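Local coordinates for protein D-glycerate 2-kinase (Thermotoga maritima, PDB 2B8N) that catalyses the magnesium-dependent transfer of a phosphoryl group from ATP to D-glycerate, giving 2-phosphoglycerate in serine degradation, at residues F298-M303 / I347-I352; I167-T172 / L229-I234. All coordinates share one frame; numbering follows the deposited sequence.

Overall arrangement
Contact 1 and contact 2 lie in different parts of the kinase, their centres 43 Å apart and their nearest atoms about 24 Å apart, so neither touches the other. The two follow one another in sequence, both halves of contact 2 preceding contact 1. Contact 2 (167-172 with 229-234) joins two helices in the portion built round the parallel six-stranded sheet, and contact 1 (298-303 with 347-352) joins two helices in the portion with the mixed sheet. In both, the second segment is the end of a helix turning into a loop, but contact 1 is buried and apolar, whereas contact 2 is polar and near the surface. Neither contact includes a residue known to bind ATP or glycerate.

Contact 1. Residues F298-M303 / I347-I352; sequences FIASIM and IALEGI
With CG anti to its own carbonyl carbon (chi1 -54°), Leu-349 sets one methyl against Ala-300 and the other against Met-303 on helix 292-309. Met-303, present as selenomethionine, runs extended from CA through CB and CG to the selenium and then bends at chi3 (61°), which carries its terminal CE to the leucine. The two chains cross at about a right angle, and CE of Met-303 meets CD1 of Leu-349 at 3.9 Å. The other branch, CD2 of Leu-349, lies 3.8 Å from CB of Ala-300. One turn earlier on the helix than Met-303, Ala-300 also faces Ala-348, methyl against methyl, with 3.4 Å between the two CB atoms. Small side chains suit this place because the backbones come close, the CA atoms of Ala-300 and Ala-348 being 6.1 Å apart; the longer leucine and selenomethionine meet one turn further along helix 292-309. The association is wholly apolar. Leu-349 is the first residue past the helix, and it opens a type II beta turn that Ile-352 N closes on Leu-349 O at 3.3 Å. Gly-351 takes the third position of that turn with positive phi, a conformation easy for a residue without a side chain. Helix 292-309 makes the beta-alpha-beta crossover between strands 280-285 and 317-323, while helix 337-348 leads into strand 355-361. Helix 292-309 packs on the mixed sheet, where Met-303 rests on Leu-319, Val-355 and Leu-357.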
ATOM      1  N   PHE A 298      13.435  19.572  -0.234  1.00 28.40           N
ATOM      2  CA  PHE A 298      14.676  18.795  -0.295  1.00 28.68           C
ATOM      3  C   PHE A 298      14.910  18.355  -1.735  1.00 27.96           C
ATOM      4  O   PHE A 298      15.989  18.548  -2.303  1.00 29.14           O
ATOM      5  CB  PHE A 298      14.616  17.570   0.637  1.00 28.16           C
ATOM      6  CG  PHE A 298      15.976  17.059   1.070  1.00 29.86           C
ATOM      7  CD1 PHE A 298      16.907  16.621   0.146  1.00 28.73           C
ATOM      8  CD2 PHE A 298      16.311  16.990   2.414  1.00 28.39           C
ATOM      9  CE1 PHE A 298      18.154  16.152   0.558  1.00 30.68           C
ATOM     10  CE2 PHE A 298      17.564  16.490   2.824  1.00 25.78           C
ATOM     11  CZ  PHE A 298      18.475  16.082   1.899  1.00 23.67           C
ATOM     12  N   ILE A 299      13.870  17.791  -2.340  1.00 29.06           N
ATOM     13  CA  ILE A 299      13.937  17.325  -3.717  1.00 27.74           C
ATOM     14  C   ILE A 299      14.218  18.507  -4.659  1.00 27.34           C
ATOM     15  O   ILE A 299      15.083  18.433  -5.523  1.00 28.36           O
ATOM     16  CB  ILE A 299      12.649  16.617  -4.066  1.00 28.60           C
ATOM     17  CG1 ILE A 299      12.533  15.317  -3.244  1.00 22.85           C
ATOM     18  CG2 ILE A 299      12.554  16.378  -5.587  1.00 29.39           C
ATOM     19  CD1 ILE A 299      11.130  14.758  -3.227  1.00 24.55           C
ATOM     20  N   ALA A 300      13.500  19.608  -4.472  1.00 27.52           N
ATOM     21  CA  ALA A 300      13.816  20.851  -5.177  1.00 27.26           C
ATOM     22  C   ALA A 300      15.309  21.220  -5.058  1.00 27.47           C
ATOM     23  O   ALA A 300      15.924  21.578  -6.047  1.00 27.78           O
ATOM     24  CB  ALA A 300      12.946  21.964  -4.671  1.00 26.92           C
ATOM     25  N   SER A 301      15.892  21.106  -3.865  1.00 27.44           N
ATOM     26  CA  SER A 301      17.308  21.460  -3.668  1.00 26.74           C
ATOM     27  C   SER A 301      18.221  20.563  -4.452  1.00 26.12           C
ATOM     28  O   SER A 301      19.258  21.024  -4.934  1.00 26.14           O
ATOM     29  CB  SER A 301      17.722  21.375  -2.197  1.00 26.41           C
ATOM     30  OG  SER A 301      16.943  22.219  -1.377  1.00 30.53           O
ATOM     31  N   ILE A 302      17.853  19.281  -4.557  1.00 26.33           N
ATOM     32  CA  ILE A 302      18.617  18.326  -5.389  1.00 27.29           C
ATOM     33  C   ILE A 302      18.488  18.688  -6.878  1.00 26.66           C
ATOM     34  O   ILE A 302      19.487  18.718  -7.591  1.00 27.58           O
ATOM     35  CB  ILE A 302      18.211  16.857  -5.157  1.00 27.51           C
ATOM     36  CG1 ILE A 302      18.381  16.466  -3.686  1.00 29.71           C
ATOM     37  CG2 ILE A 302      19.059  15.904  -6.006  1.00 28.17           C
ATOM     38  CD1 ILE A 302      17.769  15.081  -3.357  1.00 26.01           C
HETATM   39  N   MSE A 303      17.282  19.019  -7.323  1.00 25.61           N
HETATM   40  CA  MSE A 303      17.071  19.441  -8.719  1.00 26.45           C
HETATM   41  C   MSE A 303      17.916  20.684  -9.091  1.00 26.25           C
HETATM   42  O   MSE A 303      18.440  20.778 -10.207  1.00 23.92           O
HETATM   43  CB  MSE A 303      15.580  19.670  -9.003  1.00 24.17           C
HETATM   44  CG  MSE A 303      14.785  18.362  -8.868  1.00 30.65           C
HETATM   45 SE   MSE A 303      12.850  18.483  -8.893  1.00 26.50          SE
HETATM   46  CE  MSE A 303      12.599  19.209 -10.597  1.00 31.13           C
ATOM     47  N   ILE A 347       7.075  26.190  -5.373  1.00 30.36           N
ATOM     48  CA  ILE A 347       7.540  27.381  -4.675  1.00 28.62           C
ATOM     49  C   ILE A 347       9.071  27.454  -4.701  1.00 28.43           C
ATOM     50  O   ILE A 347       9.641  28.448  -5.110  1.00 31.32           O
ATOM     51  CB  ILE A 347       7.009  27.380  -3.222  1.00 29.03           C
ATOM     52  CG1 ILE A 347       5.493  27.644  -3.234  1.00 28.11           C
ATOM     53  CG2 ILE A 347       7.746  28.417  -2.363  1.00 20.32           C
ATOM     54  CD1 ILE A 347       4.764  27.237  -1.958  1.00 29.91           C
ATOM     55  N   ALA A 348       9.721  26.383  -4.265  1.00 28.81           N
ATOM     56  CA  ALA A 348      11.186  26.252  -4.293  1.00 27.18           C
ATOM     57  C   ALA A 348      11.837  26.353  -5.693  1.00 27.47           C
ATOM     58  O   ALA A 348      13.005  26.706  -5.795  1.00 29.46           O
ATOM     59  CB  ALA A 348      11.593  24.924  -3.648  1.00 25.38           C
ATOM     60  N   LEU A 349      11.107  26.005  -6.757  1.00 27.77           N
ATOM     61  CA  LEU A 349      11.652  26.017  -8.122  1.00 26.00           C
ATOM     62  C   LEU A 349      11.198  27.201  -8.932  1.00 27.05           C
ATOM     63  O   LEU A 349      11.409  27.201 -10.134  1.00 29.43           O
ATOM     64  CB  LEU A 349      11.235  24.775  -8.901  1.00 24.02           C
ATOM     65  CG  LEU A 349      11.538  23.427  -8.281  1.00 25.21           C
ATOM     66  CD1 LEU A 349      10.784  22.335  -9.054  1.00 24.08           C
ATOM     67  CD2 LEU A 349      13.040  23.189  -8.265  1.00 24.89           C
ATOM     68  N   GLU A 350      10.560  28.196  -8.321  1.00 26.82           N
ATOM     69  CA  GLU A 350      10.078  29.339  -9.093  1.00 26.71           C
ATOM     70  C   GLU A 350      11.220  29.931  -9.913  1.00 26.27           C
ATOM     71  O   GLU A 350      12.317  30.161  -9.398  1.00 26.88           O
ATOM     72  CB  GLU A 350       9.464  30.426  -8.197  1.00 25.84           C
ATOM     73  CG  GLU A 350       8.991  31.641  -8.996  1.00 25.53           C
ATOM     74  CD  GLU A 350       8.152  32.619  -8.202  1.00 29.52           C
ATOM     75  OE1 GLU A 350       7.802  32.330  -7.038  1.00 37.19           O
ATOM     76  OE2 GLU A 350       7.816  33.687  -8.757  1.00 33.47           O
ATOM     77  N   GLY A 351      10.961  30.165 -11.197  1.00 25.92           N
ATOM     78  CA  GLY A 351      11.883  30.898 -12.053  1.00 24.85           C
ATOM     79  C   GLY A 351      13.012  30.099 -12.654  1.00 24.15           C
ATOM     80  O   GLY A 351      13.909  30.648 -13.260  1.00 25.25           O
ATOM     81  N   ILE A 352      12.983  28.792 -12.499  1.00 25.93           N
ATOM     82  CA  ILE A 352      14.046  27.976 -13.055  1.00 26.83           C
ATOM     83  C   ILE A 352      13.538  27.271 -14.298  1.00 26.48           C
ATOM     84  O   ILE A 352      12.580  26.512 -14.233  1.00 25.24           O
ATOM     85  CB  ILE A 352      14.549  26.936 -12.062  1.00 25.71           C
ATOM     86  CG1 ILE A 352      15.102  27.598 -10.813  1.00 27.94           C
ATOM     87  CG2 ILE A 352      15.657  26.111 -12.696  1.00 30.00           C
ATOM     88  CD1 ILE A 352      15.398  26.601  -9.698  1.00 31.74           C
TER

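Contact 2. Residues I167-T172 / L229-I234; sequences IEEINT and LEKYGI
Glu-169 reaches across from helix 167-175 to Tyr-232 and Lys-231, neighbours at a Schellman motif that ends helix 222-231. Its OE1 accepts a hydrogen bond from Tyr-232 OH at 2.7 Å; the hydroxyl comes to the syn side of the carboxylate, 28° out of its plane. The carboxylate stands almost perpendicular to the phenol ring, 87° between planes, and meets the ring at its edge. On the other oxygen, OE2 of Glu-169 forms a weak, long salt bridge to NZ of Lys-231 at 3.4 Å. A glutamate suits the place because its chain, extended beyond CG, spans the gap between the two segments, whose nearest CA atoms, those of Glu-169 and Leu-229, are 9.1 Å apart. Lys-231 starts with CG anti to the backbone N (chi1 -170°), then bends at chi3 and chi4, which brings its ammonium to the carboxylate. Replacing Glu-169 with an alanine would probably leave the hydroxyl of Tyr-232 without this acceptor and Lys-231 without this weak ionic partner, so that the lysine end could swing more freely. Farther out, OE1 of Glu-169 also accepts the backbone N of Ser-166, just ahead of its own helix, so that two donors grip this oxygen. Tyr-232 packs on Ser-163 and Ala-165, in the link between helices 150-162 and 167-175. Gly-233 supplies the positive phi of the Schellman turn, easily reached without a side chain, and the motif closes with Gly-233 N bonded to Glu-230 O at 3.0 Å and Ile-234 N bonded to Leu-229 O at 2.8 Å.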
ATOM      1  N   ILE A 167       2.020   0.667  16.589  1.00 31.09           N
ATOM      2  CA  ILE A 167       1.412  -0.292  15.639  1.00 31.04           C
ATOM      3  C   ILE A 167       1.814  -1.720  15.993  1.00 30.90           C
ATOM      4  O   ILE A 167       1.041  -2.665  15.798  1.00 31.03           O
ATOM      5  CB  ILE A 167       1.779   0.028  14.151  1.00 31.93           C
ATOM      6  CG1 ILE A 167       1.158  -0.997  13.173  1.00 34.09           C
ATOM      7  CG2 ILE A 167       3.279   0.045  13.944  1.00 32.28           C
ATOM      8  CD1 ILE A 167      -0.335  -0.829  12.913  1.00 34.37           C
ATOM      9  N   GLU A 168       3.025  -1.866  16.517  1.00 30.29           N
ATOM     10  CA  GLU A 168       3.555  -3.155  16.937  1.00 30.39           C
ATOM     11  C   GLU A 168       2.827  -3.674  18.181  1.00 29.28           C
ATOM     12  O   GLU A 168       2.563  -4.879  18.326  1.00 30.12           O
ATOM     13  CB  GLU A 168       5.058  -3.029  17.228  1.00 30.50           C
ATOM     14  CG  GLU A 168       5.931  -2.832  15.960  1.00 40.36           C
ATOM     15  CD  GLU A 168       6.019  -1.371  15.417  1.00 49.87           C
ATOM     16  OE1 GLU A 168       5.615  -0.390  16.093  1.00 53.78           O
ATOM     17  OE2 GLU A 168       6.512  -1.208  14.283  1.00 57.36           O
ATOM     18  N   GLU A 169       2.500  -2.763  19.087  1.00 27.83           N
ATOM     19  CA  GLU A 169       1.768  -3.124  20.299  1.00 27.72           C
ATOM     20  C   GLU A 169       0.312  -3.490  19.975  1.00 26.47           C
ATOM     21  O   GLU A 169      -0.242  -4.457  20.507  1.00 24.10           O
ATOM     22  CB  GLU A 169       1.864  -1.994  21.332  1.00 26.58           C
ATOM     23  CG  GLU A 169       3.260  -1.857  21.944  1.00 22.87           C
ATOM     24  CD  GLU A 169       3.425  -0.587  22.774  1.00 27.85           C
ATOM     25  OE1 GLU A 169       2.959   0.485  22.342  1.00 16.80           O
ATOM     26  OE2 GLU A 169       4.022  -0.661  23.868  1.00 30.51           O
ATOM     27  N   ILE A 170      -0.289  -2.740  19.067  1.00 26.37           N
ATOM     28  CA  ILE A 170      -1.622  -3.058  18.616  1.00 27.18           C
ATOM     29  C   ILE A 170      -1.589  -4.448  17.982  1.00 28.44           C
ATOM     30  O   ILE A 170      -2.459  -5.295  18.250  1.00 27.85           O
ATOM     31  CB  ILE A 170      -2.125  -2.003  17.629  1.00 26.13           C
ATOM     32  CG1 ILE A 170      -2.327  -0.677  18.365  1.00 29.15           C
ATOM     33  CG2 ILE A 170      -3.438  -2.452  16.975  1.00 29.53           C
ATOM     34  CD1 ILE A 170      -2.663   0.495  17.482  1.00 30.05           C
ATOM     35  N   ASN A 171      -0.563  -4.674  17.161  1.00 28.71           N
ATOM     36  CA  ASN A 171      -0.383  -5.933  16.451  1.00 29.63           C
ATOM     37  C   ASN A 171      -0.180  -7.132  17.396  1.00 29.63           C
ATOM     38  O   ASN A 171      -0.778  -8.194  17.213  1.00 28.62           O
ATOM     39  CB  ASN A 171       0.794  -5.795  15.486  1.00 31.02           C
ATOM     40  CG  ASN A 171       0.692  -6.705  14.281  1.00 34.33           C
ATOM     41  OD1 ASN A 171      -0.394  -7.174  13.889  1.00 35.37           O
ATOM     42  ND2 ASN A 171       1.839  -6.933  13.656  1.00 38.99           N
ATOM     43  N   THR A 172       0.639  -6.957  18.422  1.00 29.85           N
ATOM     44  CA  THR A 172       0.833  -8.024  19.405  1.00 29.80           C
ATOM     45  C   THR A 172      -0.520  -8.483  19.975  1.00 29.08           C
ATOM     46  O   THR A 172      -0.830  -9.684  19.996  1.00 29.53           O
ATOM     47  CB  THR A 172       1.809  -7.576  20.511  1.00 29.46           C
ATOM     48  OG1 THR A 172       3.142  -7.516  19.971  1.00 32.11           O
ATOM     49  CG2 THR A 172       1.794  -8.523  21.696  1.00 30.39           C
ATOM     50  N   LEU A 229      -1.991  -4.297  27.250  1.00 27.21           N
ATOM     51  CA  LEU A 229      -3.281  -3.884  27.810  1.00 26.59           C
ATOM     52  C   LEU A 229      -3.143  -3.277  29.203  1.00 26.92           C
ATOM     53  O   LEU A 229      -3.736  -2.226  29.492  1.00 26.79           O
ATOM     54  CB  LEU A 229      -4.239  -5.069  27.858  1.00 26.19           C
ATOM     55  CG  LEU A 229      -4.655  -5.637  26.499  1.00 25.55           C
ATOM     56  CD1 LEU A 229      -5.469  -6.910  26.693  1.00 26.16           C
ATOM     57  CD2 LEU A 229      -5.435  -4.609  25.693  1.00 22.72           C
ATOM     58  N   GLU A 230      -2.363  -3.935  30.058  1.00 27.16           N
ATOM     59  CA  GLU A 230      -2.053  -3.382  31.364  1.00 28.65           C
ATOM     60  C   GLU A 230      -1.340  -2.047  31.180  1.00 27.50           C
ATOM     61  O   GLU A 230      -1.694  -1.079  31.824  1.00 27.62           O
ATOM     62  CB  GLU A 230      -1.211  -4.354  32.204  1.00 28.69           C
ATOM     63  CG  GLU A 230      -0.159  -3.683  33.103  1.00 33.47           C
ATOM     64  CD  GLU A 230       0.657  -4.678  33.921  1.00 33.38           C
ATOM     65  OE1 GLU A 230       0.087  -5.260  34.874  1.00 34.21           O
ATOM     66  OE2 GLU A 230       1.869  -4.859  33.615  1.00 40.50           O
ATOM     67  N   LYS A 231      -0.356  -1.985  30.288  1.00 27.28           N
ATOM     68  CA  LYS A 231       0.404  -0.749  30.092  1.00 28.20           C
ATOM     69  C   LYS A 231      -0.490   0.450  29.786  1.00 28.26           C
ATOM     70  O   LYS A 231      -0.263   1.534  30.318  1.00 29.38           O
ATOM     71  CB  LYS A 231       1.457  -0.889  28.993  1.00 27.91           C
ATOM     72  CG  LYS A 231       2.438   0.293  28.933  1.00 28.48           C
ATOM     73  CD  LYS A 231       3.695  -0.031  28.094  1.00 29.41           C
ATOM     74  CE  LYS A 231       4.235   1.208  27.390  1.00 29.10           C
ATOM     75  NZ  LYS A 231       3.293   1.615  26.310  1.00 23.31           N
ATOM     76  N   TYR A 232      -1.507   0.262  28.953  1.00 27.54           N
ATOM     77  CA  TYR A 232      -2.404   1.360  28.589  1.00 28.04           C
ATOM     78  C   TYR A 232      -3.704   1.366  29.406  1.00 28.73           C
ATOM     79  O   TYR A 232      -4.636   2.106  29.089  1.00 28.96           O
ATOM     80  CB  TYR A 232      -2.675   1.345  27.076  1.00 28.29           C
ATOM     81  CG  TYR A 232      -1.408   1.569  26.271  1.00 29.68           C
ATOM     82  CD1 TYR A 232      -0.898   2.849  26.095  1.00 31.63           C
ATOM     83  CD2 TYR A 232      -0.699   0.503  25.723  1.00 31.07           C
ATOM     84  CE1 TYR A 232       0.265   3.071  25.388  1.00 26.06           C
ATOM     85  CE2 TYR A 232       0.472   0.720  25.005  1.00 34.41           C
ATOM     86  CZ  TYR A 232       0.942   2.016  24.851  1.00 30.07           C
ATOM     87  OH  TYR A 232       2.084   2.264  24.146  1.00 27.45           O
ATOM     88  N   GLY A 233      -3.754   0.550  30.462  1.00 28.53           N
ATOM     89  CA  GLY A 233      -4.916   0.469  31.344  1.00 27.06           C
ATOM     90  C   GLY A 233      -6.217   0.096  30.660  1.00 26.74           C
ATOM     91  O   GLY A 233      -7.263   0.600  31.035  1.00 25.91           O
ATOM     92  N   ILE A 234      -6.177  -0.780  29.662  1.00 27.00           N
ATOM     93  CA  ILE A 234      -7.405  -1.169  28.974  1.00 28.23           C
ATOM     94  C   ILE A 234      -8.017  -2.413  29.618  1.00 29.23           C
ATOM     95  O   ILE A 234      -7.438  -3.502  29.557  1.00 30.49           O
ATOM     96  CB  ILE A 234      -7.160  -1.356  27.471  1.00 28.58           C
ATOM     97  CG1 ILE A 234      -6.804  -0.000  26.846  1.00 32.26           C
ATOM     98  CG2 ILE A 234      -8.405  -1.929  26.787  1.00 29.50           C
ATOM     99  CD1 ILE A 234      -5.948  -0.080  25.616  1.00 34.47           C
TER